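Local coordinates for protein N-acyl homoserine lactonase AiiA (Bacillus thuringiensis subsp. kurstaki, PDB 5EH9) that hydrolyses the lactone ring of N-acyl homoserine lactones of short and long acyl chain, using two zinc ions bound per subunit, at residues 55-60 / 108-113; 64-69 / 76-81. One frame throughout, in Å; residues are numbered along the deposited sequence.

Interaction 1. Residues 55-60 / 108-113; sequences GMPESA and LHFDHA. With ZN (zinc ion), chain B; ZN (zinc ion), chain C.
M56 and P57 pack against F110, a residue of the HxHxDH zinc-binding motif (H107, H109, D111 and H112) of the metallo-beta-lactamase fold. The apolar part of the contact centres on the F110 ring. M56 lies beside F110 with the two side chains pointing the same way, and its CG comes 4.0 Å from F110 CE2, obliquely to the ring. The Met-aromatic contact is likewise oblique, with M56 SD 52° off the ring normal. P57 meets the ring at its edge, CD lying near the ring plane and 3.7 Å from F110 CD2.

No direct hydrogen bond joins 55-60 to 108-113. M56 CA instead directs its hydrogen almost straight at F110 O, 3.4 Å away, while G55 O and F110 O, two acceptors, approach without bonding. One water links the two backbones, accepting from G55 N and donating to D111 O. G55 has a positive phi (72°), a backbone shape that glycine takes readily.

H109 O accepts from both H112 N and A113 N, which shapes the turn; its D111 and H112 side chains leave the backbone away from 55-60 and bind metal. H109 ND1 binds the zinc of chain C, joined by H107, H172 and D194; H112 NE2 and D111 OD2 bind the zinc of chain B, joined by H238 and by D194, which bridges the two zincs. The D111 carboxylate reaches its metal with CG lodged between the backbone N and the carbonyl carbon (chi1 60°), and D53 holds the H112 ring through ND1. A water oxygen binds both zincs, 2.0 Å from each ion, a position consistent with the lactone-attacking nucleophile of this superfamily; it donates to D111 OD1 over 2.9 Å.

Interaction 2. Residues 64-69 / 76-81; sequences EGLFNG and ILPKMT. With HED (2-hydroxyethyl disulfide), chain K; GOL (glycerol), chain H.
I76 O meets the F67 ring at its edge, near the ring plane, 3.5 Å from F67 CD2; the I76 CG2 methyl stands off that plane, 3.7 Å from F67 CE2. The two side chains cross obliquely. With CG anti to its carbonyl carbon (chi1 -62°), F67 also presents CE1 to the bound 2-hydroxyethyl disulfide, 3.7 Å from S3, and the ligand's O1 lies in plane at the ring edge. I76 CD1 touches the same ligand at C6, so this pair forms part of the pocket wall. L66 places CG over the centre of one face of the F67 ring and crosses P78 at about a right angle, L66 CB facing P78 CG.

F67 is held within a type I beta turn, G65 to N68, which lies against strand 76-79, an outermost strand of the seven-stranded sheet of the metallo-beta-lactamase fold. A water ties turn to strand, donating to E64 O and I76 O and accepting from F67 N.

Further along, E64 extends past P78 O towards K79, whose chain bends at chi2 and chi3 to bring its amine round. In the resulting salt bridge K79 NZ lies 2.8 Å from E64 OE2 and comes to it from above the carboxylate plane, 55° out of it. A glycerol, probably from the crystallisation liquor, lies beside both side chains.

In the fold
From the N terminus, the chain forms strands 8-20, 33-45 and 48-52 before entering the long loop that holds 55-60 and 64-69. Interaction 2 closes a short loop by folding 64-69 onto edge strand 76-79, which pairs with strand 8-20. Helix 86-93 and strand 102-104 follow, and interaction 1 then closes the larger loop by bringing 108-113 back to 55-60; interaction 2 is nested inside it. The two touch directly: the F67 and F110 rings meet edge-to-face, and M80 packs on the backbone of M56 and P57. Together they tie the zinc-binding turn to the loop and edge strand that line the ligand pocket.

Interaction 1. Residues 55-60 / 108-113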
ATOM      1  N   GLY A  55       5.538  -4.947  -2.163  1.00 12.60           N
ATOM      2  CA  GLY A  55       6.494  -5.268  -1.106  1.00 13.34           C
ATOM      3  C   GLY A  55       7.772  -4.450  -1.227  1.00 12.89           C
ATOM      4  O   GLY A  55       7.852  -3.426  -1.859  1.00 13.97           O
ATOM      5  N   MET A  56       8.804  -4.989  -0.556  1.00 14.12           N
ATOM      6  CA  MET A  56      10.051  -4.277  -0.326  1.00 14.38           C
ATOM      7  C   MET A  56      11.074  -4.686  -1.365  1.00 13.77           C
ATOM      8  O   MET A  56      10.928  -5.734  -2.027  1.00 16.00           O
ATOM      9  CB  MET A  56      10.531  -4.612   1.083  1.00 15.19           C
ATOM     10  CG  MET A  56       9.758  -3.828   2.173  1.00 14.94           C
ATOM     11  SD  MET A  56      10.032  -4.311   3.871  1.00 16.41           S
ATOM     12  CE  MET A  56       9.246  -5.883   3.883  1.00 15.97           C
ATOM     13  N   PRO A  57      12.132  -3.898  -1.496  1.00 14.68           N
ATOM     14  CA  PRO A  57      13.138  -4.153  -2.547  1.00 15.76           C
ATOM     15  C   PRO A  57      14.096  -5.315  -2.140  1.00 16.26           C
ATOM     16  O   PRO A  57      14.245  -5.607  -0.949  1.00 16.40           O
ATOM     17  CB  PRO A  57      13.875  -2.851  -2.673  1.00 17.64           C
ATOM     18  CG  PRO A  57      13.750  -2.279  -1.347  1.00 19.77           C
ATOM     19  CD  PRO A  57      12.419  -2.653  -0.759  1.00 15.23           C
ATOM     20  N   GLU A  58      14.713  -5.941  -3.124  1.00 18.78           N
ATOM     21  CA  GLU A  58      15.657  -7.031  -2.815  1.00 18.83           C
ATOM     22  C   GLU A  58      16.772  -6.550  -1.873  1.00 19.62           C
ATOM     23  O   GLU A  58      17.323  -7.351  -1.190  1.00 23.59           O
ATOM     24  CB  GLU A  58      16.124  -7.711  -4.043  1.00 23.51           C
ATOM     25  CG  GLU A  58      17.087  -6.985  -4.937  1.00 29.94           C
ATOM     26  CD  GLU A  58      18.570  -6.859  -4.526  1.00 28.14           C
ATOM     27  OE1 GLU A  58      19.022  -5.660  -4.595  1.00 26.34           O
ATOM     28  OE2 GLU A  58      19.339  -7.829  -4.172  1.00 31.44           O
ATOM     29  N   SER A  59      17.122  -5.243  -1.956  1.00 20.76           N
ATOM     30  CA  SER A  59      18.190  -4.691  -1.062  1.00 20.76           C
ATOM     31  C   SER A  59      17.798  -4.796   0.427  1.00 20.15           C
ATOM     32  O   SER A  59      18.695  -4.704   1.267  1.00 25.33           O
ATOM     33  CB  SER A  59      18.491  -3.227  -1.398  1.00 22.14           C
ATOM     34  OG  SER A  59      17.311  -2.458  -1.313  1.00 22.75           O
ATOM     35  N   ALA A  60      16.516  -4.984   0.731  1.00 18.10           N
ATOM     36  CA  ALA A  60      16.078  -5.156   2.123  1.00 16.60           C
ATOM     37  C   ALA A  60      16.147  -6.608   2.617  1.00 18.56           C
ATOM     38  O   ALA A  60      15.973  -6.854   3.834  1.00 20.16           O
ATOM     39  CB  ALA A  60      14.641  -4.650   2.247  1.00 17.20           C
ATOM     40  N   LEU A 108       4.809   5.231  -3.756  1.00 12.44           N
ATOM     41  CA  LEU A 108       6.125   4.705  -4.130  1.00 11.91           C
ATOM     42  C   LEU A 108       7.109   4.635  -3.001  1.00 12.38           C
ATOM     43  O   LEU A 108       8.326   4.474  -3.236  1.00 13.97           O
ATOM     44  CB  LEU A 108       6.687   5.418  -5.376  1.00 12.84           C
ATOM     45  CG  LEU A 108       5.831   5.327  -6.682  1.00 14.36           C
ATOM     46  CD1 LEU A 108       6.419   6.229  -7.731  1.00 14.88           C
ATOM     47  CD2 LEU A 108       5.654   3.864  -7.121  1.00 12.99           C
ATOM     48  N   HIS A 109       6.659   4.659  -1.773  1.00 12.02           N
ATOM     49  CA  HIS A 109       7.481   4.287  -0.620  1.00 12.19           C
ATOM     50  C   HIS A 109       8.033   2.905  -0.807  1.00 11.72           C
ATOM     51  O   HIS A 109       7.445   2.031  -1.409  1.00 13.29           O
ATOM     52  CB  HIS A 109       6.732   4.429   0.681  1.00 12.52           C
ATOM     53  CG  HIS A 109       6.513   5.870   1.069  1.00 14.48           C
ATOM     54  ND1 HIS A 109       5.677   6.235   2.128  1.00 14.25           N
ATOM     55  CD2 HIS A 109       7.016   7.019   0.584  1.00 14.45           C
ATOM     56  CE1 HIS A 109       5.685   7.563   2.244  1.00 14.44           C
ATOM     57  NE2 HIS A 109       6.444   8.052   1.301  1.00 14.64           N
ATOM     58  N   PHE A 110       9.176   2.656  -0.170  1.00 14.45           N
ATOM     59  CA  PHE A 110       9.922   1.381  -0.371  1.00 13.68           C
ATOM     60  C   PHE A 110       9.182   0.158  -0.001  1.00 13.49           C
ATOM     61  O   PHE A 110       9.443  -0.938  -0.534  1.00 15.03           O
ATOM     62  CB  PHE A 110      11.310   1.447   0.261  1.00 15.19           C
ATOM     63  CG  PHE A 110      11.319   0.979   1.669  1.00 18.71           C
ATOM     64  CD1 PHE A 110      10.738   1.706   2.694  1.00 26.20           C
ATOM     65  CD2 PHE A 110      11.821  -0.222   1.946  1.00 25.37           C
ATOM     66  CE1 PHE A 110      10.676   1.193   3.973  1.00 33.35           C
ATOM     67  CE2 PHE A 110      11.901  -0.689   3.270  1.00 30.25           C
ATOM     68  CZ  PHE A 110      11.252  -0.003   4.266  1.00 34.44           C
ATOM     69  N   ASP A 111       8.261   0.297   1.010  1.00 12.92           N
ATOM     70  CA  ASP A 111       7.444  -0.786   1.436  1.00 13.80           C
ATOM     71  C   ASP A 111       6.186  -1.085   0.638  1.00 13.27           C
ATOM     72  O   ASP A 111       5.477  -2.022   0.924  1.00 15.86           O
ATOM     73  CB  ASP A 111       7.103  -0.661   2.953  1.00 13.75           C
ATOM     74  CG  ASP A 111       6.345   0.650   3.291  1.00 14.64           C
ATOM     75  OD1 ASP A 111       6.833   1.712   2.804  1.00 15.00           O
ATOM     76  OD2 ASP A 111       5.348   0.581   4.043  1.00 14.92           O
ATOM     77  N   HIS A 112       6.036  -0.329  -0.443  1.00 12.00           N
ATOM     78  CA  HIS A 112       4.929  -0.467  -1.342  1.00 11.59           C
ATOM     79  C   HIS A 112       5.275  -0.643  -2.800  1.00 12.03           C
ATOM     80  O   HIS A 112       4.468  -1.206  -3.550  1.00 11.83           O
ATOM     81  CB  HIS A 112       4.007   0.799  -1.219  1.00 12.24           C
ATOM     82  CG  HIS A 112       3.461   0.937   0.135  1.00 12.55           C
ATOM     83  ND1 HIS A 112       2.219   0.487   0.493  1.00 12.04           N
ATOM     84  CD2 HIS A 112       4.016   1.439   1.243  1.00 13.10           C
ATOM     85  CE1 HIS A 112       2.067   0.638   1.791  1.00 13.14           C
ATOM     86  NE2 HIS A 112       3.138   1.263   2.255  1.00 12.68           N
ATOM     87  N   ALA A 113       6.473  -0.235  -3.208  1.00 11.89           N
ATOM     88  CA  ALA A 113       6.872  -0.265  -4.597  1.00 12.09           C
ATOM     89  C   ALA A 113       8.261  -0.914  -4.788  1.00 11.83           C
ATOM     90  O   ALA A 113       8.820  -0.828  -5.868  1.00 12.56           O
ATOM     91  CB  ALA A 113       6.854   1.117  -5.192  1.00 12.70           C
TER
HETATM   92 ZN    ZN B 301       3.582   1.970   4.148  1.00 14.08          ZN
HETATM   93 ZN    ZN C 302       4.101   5.055   2.989  1.00 13.76          ZN
HETATM   94  O   HOH W   1       3.667  -3.646  -0.414  1.00 14.11           O
HETATM   95  O   HOH W   2       4.889   3.497   3.933  1.00 14.90           O

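Interaction 2. Residues 64-69 / 76-81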
ATOM      1  N   GLU A  64      18.347  -5.695   7.732  1.00 22.78           N
ATOM      2  CA  GLU A  64      17.702  -4.772   8.659  1.00 21.95           C
ATOM      3  C   GLU A  64      18.363  -3.387   8.681  1.00 23.59           C
ATOM      4  O   GLU A  64      17.710  -2.376   8.954  1.00 22.98           O
ATOM      5  CB  GLU A  64      17.706  -5.357  10.075  1.00 24.31           C
ATOM      6  CG  GLU A  64      16.788  -6.521  10.163  1.00 26.12           C
ATOM      7  CD  GLU A  64      16.900  -7.395  11.360  1.00 36.69           C
ATOM      8  OE1 GLU A  64      17.784  -7.262  12.287  1.00 52.04           O
ATOM      9  OE2 GLU A  64      16.077  -8.306  11.259  1.00 38.92           O
ATOM     10  N   GLY A  65      19.674  -3.370   8.448  1.00 24.69           N
ATOM     11  CA  GLY A  65      20.477  -2.161   8.387  1.00 27.18           C
ATOM     12  C   GLY A  65      20.484  -1.425   7.049  1.00 26.76           C
ATOM     13  O   GLY A  65      21.381  -0.590   6.797  1.00 27.23           O
ATOM     14  N   LEU A  66      19.470  -1.664   6.213  1.00 25.69           N
ATOM     15  CA  LEU A  66      19.420  -1.067   4.895  1.00 23.81           C
ATOM     16  C   LEU A  66      19.625   0.473   4.954  1.00 25.64           C
ATOM     17  O   LEU A  66      20.326   1.059   4.110  1.00 27.64           O
ATOM     18  CB  LEU A  66      18.050  -1.402   4.252  1.00 24.53           C
ATOM     19  CG  LEU A  66      17.787  -0.749   2.924  1.00 25.74           C
ATOM     20  CD1 LEU A  66      18.873  -1.054   1.900  1.00 28.40           C
ATOM     21  CD2 LEU A  66      16.412  -1.127   2.407  1.00 23.04           C
ATOM     22  N   PHE A  67      19.016   1.122   5.959  1.00 23.39           N
ATOM     23  CA  PHE A  67      19.004   2.577   6.061  1.00 26.58           C
ATOM     24  C   PHE A  67      20.118   3.132   6.963  1.00 31.61           C
ATOM     25  O   PHE A  67      20.117   4.317   7.283  1.00 36.86           O
ATOM     26  CB  PHE A  67      17.588   3.108   6.456  1.00 25.68           C
ATOM     27  CG  PHE A  67      16.547   2.765   5.413  1.00 24.81           C
ATOM     28  CD1 PHE A  67      16.579   3.341   4.160  1.00 29.26           C
ATOM     29  CD2 PHE A  67      15.572   1.897   5.699  1.00 25.84           C
ATOM     30  CE1 PHE A  67      15.665   2.970   3.200  1.00 33.45           C
ATOM     31  CE2 PHE A  67      14.614   1.512   4.747  1.00 27.08           C
ATOM     32  CZ  PHE A  67      14.671   2.077   3.513  1.00 27.93           C
ATOM     33  N   ASN A  68      21.084   2.287   7.328  1.00 31.82           N
ATOM     34  CA  ASN A  68      22.231   2.781   8.030  1.00 46.59           C
ATOM     35  C   ASN A  68      22.976   3.750   7.129  1.00 47.76           C
ATOM     36  O   ASN A  68      23.057   3.541   5.910  1.00 43.46           O
ATOM     37  CB  ASN A  68      23.165   1.656   8.437  1.00 41.42           C
ATOM     38  CG  ASN A  68      22.619   0.838   9.585  1.00 38.29           C
ATOM     39  OD1 ASN A  68      21.667   1.226  10.263  1.00 40.73           O
ATOM     40  ND2 ASN A  68      23.228  -0.288   9.823  1.00 39.97           N
ATOM     41  N   GLY A  69      23.429   4.850   7.726  1.00 48.13           N
ATOM     42  CA  GLY A  69      24.189   5.851   7.003  1.00 51.92           C
ATOM     43  C   GLY A  69      23.333   6.882   6.312  1.00 69.99           C
ATOM     44  O   GLY A  69      23.890   7.744   5.639  1.00 63.26           O
ATOM     45  N   ILE A  76      13.906   3.095  10.632  1.00 29.67           N
ATOM     46  CA  ILE A  76      13.185   2.187   9.703  1.00 24.92           C
ATOM     47  C   ILE A  76      14.079   1.006   9.520  1.00 21.50           C
ATOM     48  O   ILE A  76      15.190   1.184   9.069  1.00 24.10           O
ATOM     49  CB  ILE A  76      12.929   2.851   8.353  1.00 25.73           C
ATOM     50  CG1 ILE A  76      12.168   4.162   8.554  1.00 28.85           C
ATOM     51  CG2 ILE A  76      12.183   1.859   7.458  1.00 24.11           C
ATOM     52  CD1 ILE A  76      11.771   4.871   7.253  1.00 36.44           C
ATOM     53  N   LEU A  77      13.580  -0.177   9.852  1.00 18.37           N
ATOM     54  CA  LEU A  77      14.394  -1.437   9.720  1.00 17.19           C
ATOM     55  C   LEU A  77      13.499  -2.483   9.066  1.00 16.10           C
ATOM     56  O   LEU A  77      12.622  -3.033   9.731  1.00 17.81           O
ATOM     57  CB  LEU A  77      14.885  -1.979  11.077  1.00 19.41           C
ATOM     58  CG  LEU A  77      15.889  -1.128  11.870  1.00 23.08           C
ATOM     59  CD1 LEU A  77      15.151  -0.132  12.696  1.00 29.37           C
ATOM     60  CD2 LEU A  77      16.656  -1.989  12.818  1.00 27.39           C
ATOM     61  N   PRO A  78      13.728  -2.737   7.754  1.00 17.85           N
ATOM     62  CA  PRO A  78      12.897  -3.723   7.077  1.00 17.10           C
ATOM     63  C   PRO A  78      13.165  -5.112   7.649  1.00 17.27           C
ATOM     64  O   PRO A  78      14.293  -5.459   8.023  1.00 18.21           O
ATOM     65  CB  PRO A  78      13.360  -3.639   5.643  1.00 19.05           C
ATOM     66  CG  PRO A  78      14.703  -3.027   5.650  1.00 25.82           C
ATOM     67  CD  PRO A  78      14.771  -2.168   6.886  1.00 19.30           C
ATOM     68  N   LYS A  79      12.122  -5.909   7.716  1.00 17.28           N
ATOM     69  CA  LYS A  79      12.129  -7.285   8.165  1.00 17.39           C
ATOM     70  C   LYS A  79      11.623  -8.169   7.018  1.00 17.72           C
ATOM     71  O   LYS A  79      10.448  -8.491   6.891  1.00 19.47           O
ATOM     72  CB  LYS A  79      11.269  -7.457   9.454  1.00 18.14           C
ATOM     73  CG  LYS A  79      11.611  -6.548  10.596  1.00 21.92           C
ATOM     74  CD  LYS A  79      12.875  -6.928  11.305  1.00 26.21           C
ATOM     75  CE  LYS A  79      12.667  -8.203  12.096  1.00 30.54           C
ATOM     76  NZ  LYS A  79      13.884  -8.462  12.926  1.00 36.30           N
ATOM     77  N   MET A  80      12.548  -8.536   6.155  1.00 17.93           N
ATOM     78  CA  MET A  80      12.271  -9.149   4.899  1.00 19.45           C
ATOM     79  C   MET A  80      13.245 -10.301   4.663  1.00 18.10           C
ATOM     80  O   MET A  80      14.434 -10.111   4.756  1.00 21.07           O
ATOM     81  CB  MET A  80      12.385  -8.168   3.750  1.00 18.81           C
ATOM     82  CG  MET A  80      11.944  -8.639   2.397  1.00 19.68           C
ATOM     83  SD  MET A  80      12.613  -7.572   1.098  1.00 17.86           S
ATOM     84  CE  MET A  80      11.913  -8.379  -0.309  1.00 17.53           C
ATOM     85  N   THR A  81      12.687 -11.481   4.350  1.00 18.75           N
ATOM     86  CA  THR A  81      13.457 -12.641   3.980  1.00 19.79           C
ATOM     87  C   THR A  81      13.331 -12.863   2.477  1.00 18.87           C
ATOM     88  O   THR A  81      12.507 -12.239   1.835  1.00 18.27           O
ATOM     89  CB  THR A  81      12.972 -13.897   4.721  1.00 24.25           C
ATOM     90  OG1 THR A  81      11.649 -14.279   4.274  1.00 26.34           O
ATOM     91  CG2 THR A  81      12.969 -13.714   6.157  1.00 32.41           C
TER
HETATM   92  C1  HED K 310      17.435   6.155   0.799  0.89 59.41           C
HETATM   93  O1  HED K 310      18.146   4.906   1.058  0.89 57.43           O
HETATM   94  C2  HED K 310      16.521   6.541   1.985  0.89 64.33           C
HETATM   95  S3  HED K 310      14.741   6.199   1.634  0.89117.32           S
HETATM   96  S4  HED K 310      13.621   6.500   3.335  0.89 74.84           S
HETATM   97  C5  HED K 310      11.995   5.718   3.047  0.89 86.03           C
HETATM   98  C6  HED K 310      10.907   6.369   3.971  0.89 47.69           C
HETATM   99  O6  HED K 310       9.522   6.053   3.577  0.89 51.31           O
HETATM  100  C1  GOL H 307      14.930 -10.693   8.022  1.00 76.87           C
HETATM  101  O1  GOL H 307      16.022  -9.822   7.739  1.00 43.47           O
HETATM  102  C2  GOL H 307      14.812 -10.763   9.532  1.00 64.97           C
HETATM  103  O2  GOL H 307      14.478  -9.438   9.764  1.00 54.25           O
HETATM  104  C3  GOL H 307      13.788 -11.804  10.045  1.00 75.30           C
HETATM  105  O3  GOL H 307      12.561 -11.222  10.480  1.00 93.67           O
HETATM  106  O   HOH W   3      17.684   0.182   8.422  1.00 25.25           O